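Local coordinates for protein digeranylgeranylglycerophospholipid reductase (Sulfolobus acidocaldarius, PDB 4OPC) that reduces the double bonds of the geranylgeranyl chains of archaeal membrane lipid precursors, using one bound FAD per subunit, at residues A305-Y310 with N339-K344. Numbering follows the deposited sequence.
Sequences AMISGY and NEYGAK. With PGT ((1S)-2-{[{[(2R)-2,3-dihydroxypropyl]oxy}(hydroxy)phosphoryl]oxy}-1-[(palmitoyloxy)methyl]ethyl stearate), chain C.
Ile307 and Tyr341 meet where helix 302-322 packs against helix 332-357, a helix-helix contact that forms part of the phospholipid pocket of this FAD-dependent, Rossmann-type reductase. The closest pair is Ile307 CD1 and Tyr341 CD1, 3.5 Å apart, with the methyl approaching the ring obliquely and the two side chains crossing at about a right angle. The other branch, Ile307 CG2, packs on Glu340 CB at 3.7 Å; no hydrogen bond joins the segments, and Ile307 gives the largest share, 70 Å², of the 168 Å² buried. Ile307 can serve both neighbours because CG1 lies beside the backbone N (chi1 -64°) and extends CD1 to the ring, while CG2 is anti to that N.

The phosphate of the ligand lies off the hydroxyl end of the ring, and its glycerol end borders the contact itself, with PGT O6 3.8 Å from Tyr341 CD1 and 4.0 Å from Ile307 CD1. Tyr341 OH donates to the phosphate oxygen O2P of PGT at 2.7 Å, and Asn295 ND2 also bonds this hydroxyl. His56 and His298 hydrogen-bond to PGT as well, Ile307 touching the former. A phenylalanine in place of Tyr341 would probably leave the phosphate without this donor and Asn295 without its hydroxyl mate.

Helix 332-357 widens into a pi-type turn at 339-342, including Tyr341. Lys344 CE rests 3.5 Å over one face of the Tyr341 ring, displaced from the ring centre. The same lysine reaches the ligand: its NZ, hydrogen-bonded to Glu382 O, comes within 3.1 Å of PGT C6.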
loop_
_atom_site.group_PDB
_atom_site.type_symbol
_atom_site.label_atom_id
_atom_site.label_comp_id
_atom_site.label_asym_id
_atom_site.label_seq_id
_atom_site.Cartn_x
_atom_site.Cartn_y
_atom_site.Cartn_z
ATOM N N ALA A 305 2.904 2.838 3.777
ATOM C CA ALA A 305 4.221 3.257 3.290
ATOM C C ALA A 305 4.935 4.065 4.362
ATOM O O ALA A 305 6.115 3.835 4.632
ATOM C CB ALA A 305 4.090 4.090 2.029
ATOM N N MET A 306 4.234 5.033 4.951
ATOM C CA MET A 306 4.819 5.829 6.038
ATOM C C MET A 306 5.195 4.978 7.253
ATOM O O MET A 306 6.246 5.187 7.850
ATOM C CB MET A 306 3.894 6.969 6.447
ATOM C CG MET A 306 3.691 7.994 5.329
ATOM S SD MET A 306 2.905 9.511 5.873
ATOM C CE MET A 306 1.293 8.820 6.106
ATOM N N ILE A 307 4.345 4.016 7.609
ATOM C CA ILE A 307 4.688 3.102 8.691
ATOM C C ILE A 307 5.982 2.363 8.344
ATOM O O ILE A 307 6.878 2.239 9.175
ATOM C CB ILE A 307 3.555 2.096 8.958
ATOM C CG1 ILE A 307 2.294 2.824 9.448
ATOM C CG2 ILE A 307 4.021 1.055 9.969
ATOM C CD1 ILE A 307 1.089 1.894 9.637
ATOM N N SER A 308 6.096 1.878 7.117
ATOM C CA SER A 308 7.306 1.156 6.741
ATOM C C SER A 308 8.557 2.052 6.792
ATOM O O SER A 308 9.615 1.578 7.176
ATOM C CB SER A 308 7.138 0.424 5.392
ATOM O OG SER A 308 7.098 1.321 4.287
ATOM N N GLY A 309 8.426 3.334 6.454
ATOM C CA GLY A 309 9.551 4.249 6.567
ATOM C C GLY A 309 9.959 4.464 8.012
ATOM O O GLY A 309 11.158 4.543 8.328
ATOM N N TYR A 310 8.967 4.599 8.889
ATOM C CA TYR A 310 9.190 4.683 10.324
ATOM C C TYR A 310 9.953 3.453 10.833
ATOM O O TYR A 310 10.936 3.585 11.558
ATOM C CB TYR A 310 7.844 4.866 11.043
ATOM C CG TYR A 310 7.844 4.595 12.533
ATOM C CD1 TYR A 310 8.104 5.605 13.439
ATOM C CD2 TYR A 310 7.548 3.325 13.027
ATOM C CE1 TYR A 310 8.098 5.357 14.804
ATOM C CE2 TYR A 310 7.538 3.068 14.382
ATOM C CZ TYR A 310 7.816 4.089 15.265
ATOM O OH TYR A 310 7.806 3.843 16.620
ATOM N N ASN A 339 4.345 -6.009 13.540
ATOM C CA ASN A 339 3.541 -5.565 14.677
ATOM C C ASN A 339 2.639 -4.376 14.336
ATOM O O ASN A 339 1.484 -4.320 14.758
ATOM C CB ASN A 339 4.425 -5.206 15.870
ATOM C CG ASN A 339 5.039 -6.423 16.535
ATOM O OD1 ASN A 339 4.568 -7.545 16.360
ATOM N ND2 ASN A 339 6.093 -6.203 17.313
ATOM N N GLU A 340 3.157 -3.422 13.567
ATOM C CA GLU A 340 2.414 -2.191 13.312
ATOM C C GLU A 340 1.363 -2.310 12.212
ATOM O O GLU A 340 0.394 -1.549 12.218
ATOM C CB GLU A 340 3.374 -1.043 12.953
ATOM C CG GLU A 340 4.353 -0.635 14.057
ATOM C CD GLU A 340 3.682 0.026 15.254
ATOM O OE1 GLU A 340 2.494 0.397 15.157
ATOM O OE2 GLU A 340 4.352 0.180 16.295
ATOM N N TYR A 341 1.559 -3.224 11.260
ATOM C CA TYR A 341 0.661 -3.316 10.109
ATOM C C TYR A 341 0.680 -4.669 9.396
ATOM O O TYR A 341 -0.360 -5.113 8.894
ATOM C CB TYR A 341 0.984 -2.213 9.095
ATOM C CG TYR A 341 -0.191 -1.767 8.259
ATOM C CD1 TYR A 341 -1.048 -0.774 8.714
ATOM C CD2 TYR A 341 -0.445 -2.333 7.011
ATOM C CE1 TYR A 341 -2.125 -0.345 7.951
ATOM C CE2 TYR A 341 -1.516 -1.916 6.241
ATOM C CZ TYR A 341 -2.360 -0.925 6.717
ATOM O OH TYR A 341 -3.431 -0.489 5.966
ATOM N N GLY A 342 1.835 -5.324 9.331
ATOM C CA GLY A 342 1.989 -6.499 8.487
ATOM C C GLY A 342 1.160 -7.717 8.863
ATOM O O GLY A 342 0.683 -8.427 7.979
ATOM N N ALA A 343 0.967 -7.961 10.156
ATOM C CA ALA A 343 0.165 -9.103 10.592
ATOM C C ALA A 343 -1.280 -8.896 10.165
ATOM O O ALA A 343 -1.938 -9.815 9.661
ATOM C CB ALA A 343 0.263 -9.279 12.100
ATOM N N LYS A 344 -1.777 -7.683 10.362
ATOM C CA LYS A 344 -3.096 -7.313 9.861
ATOM C C LYS A 344 -3.206 -7.501 8.351
ATOM O O LYS A 344 -4.211 -8.018 7.855
ATOM C CB LYS A 344 -3.401 -5.858 10.210
ATOM C CG LYS A 344 -4.455 -5.251 9.303
ATOM C CD LYS A 344 -4.865 -3.910 9.775
ATOM C CE LYS A 344 -3.705 -2.953 9.762
ATOM N NZ LYS A 344 -4.218 -1.659 10.227
HETATM C C48 PGT C . -10.741 -5.954 -3.270
HETATM C C47 PGT C . -9.232 -5.992 -3.151
HETATM C C46 PGT C . -8.628 -4.960 -4.081
HETATM C C45 PGT C . -9.210 -3.596 -3.765
HETATM C C44 PGT C . -8.247 -2.500 -4.169
HETATM C C43 PGT C . -8.740 -1.814 -5.429
HETATM C C42 PGT C . -7.676 -0.846 -5.896
HETATM C C41 PGT C . -7.580 0.259 -4.875
HETATM C C40 PGT C . -7.091 1.531 -5.522
HETATM C C39 PGT C . -7.668 2.684 -4.732
HETATM C C38 PGT C . -7.258 2.560 -3.287
HETATM C C37 PGT C . -7.982 3.614 -2.485
HETATM C C36 PGT C . -7.481 3.548 -1.063
HETATM C C35 PGT C . -8.386 4.331 -0.141
HETATM C C34 PGT C . -7.812 4.285 1.262
HETATM C C33 PGT C . -8.815 4.759 2.290
HETATM C C32 PGT C . -8.131 5.542 3.396
HETATM C C31 PGT C . -7.481 4.639 4.433
HETATM O O31 PGT C . -6.304 4.816 4.687
HETATM O O2 PGT C . -8.197 3.608 5.092
HETATM C C2 PGT C . -8.646 3.877 6.407
HETATM C C1 PGT C . -7.572 3.690 7.458
HETATM O O3P PGT C . -6.236 3.594 7.004
HETATM P P PGT C . -5.451 2.241 7.268
HETATM O O1P PGT C . -6.458 1.148 6.986
HETATM O O2P PGT C . -4.243 2.100 6.354
HETATM O O4P PGT C . -4.946 2.101 8.771
HETATM C C4 PGT C . -5.427 2.918 9.820
HETATM C C5 PGT C . -4.869 2.474 11.154
HETATM O O5 PGT C . -4.165 3.541 11.746
HETATM C C6 PGT C . -3.947 1.296 10.951
HETATM O O6 PGT C . -2.601 1.667 11.140
HETATM C C3 PGT C . -9.742 2.916 6.832
HETATM O O3 PGT C . -10.928 3.052 6.086
HETATM C C11 PGT C . -11.599 1.825 5.913
HETATM O O11 PGT C . -11.727 1.068 6.854
HETATM C C12 PGT C . -12.149 1.446 4.554
HETATM C C13 PGT C . -13.202 0.366 4.686
HETATM C C14 PGT C . -13.707 -0.000 3.306
HETATM C C15 PGT C . -13.005 -1.244 2.804
HETATM C C16 PGT C . -13.608 -1.691 1.488
HETATM C C17 PGT C . -13.946 -3.163 1.582
HETATM C C18 PGT C . -14.829 -3.580 0.425
HETATM C C19 PGT C . -15.403 -4.957 0.692
HETATM C C20 PGT C . -16.444 -4.902 1.793
HETATM C C21 PGT C . -17.766 -5.428 1.270
HETATM C C22 PGT C . -18.540 -6.113 2.377
HETATM C C23 PGT C . -19.488 -7.117 1.756
HETATM C C24 PGT C . -20.074 -8.014 2.824
HETATM C C25 PGT C . -19.849 -9.464 2.455
HETATM C C26 PGT C . -19.162 -10.181 3.598
#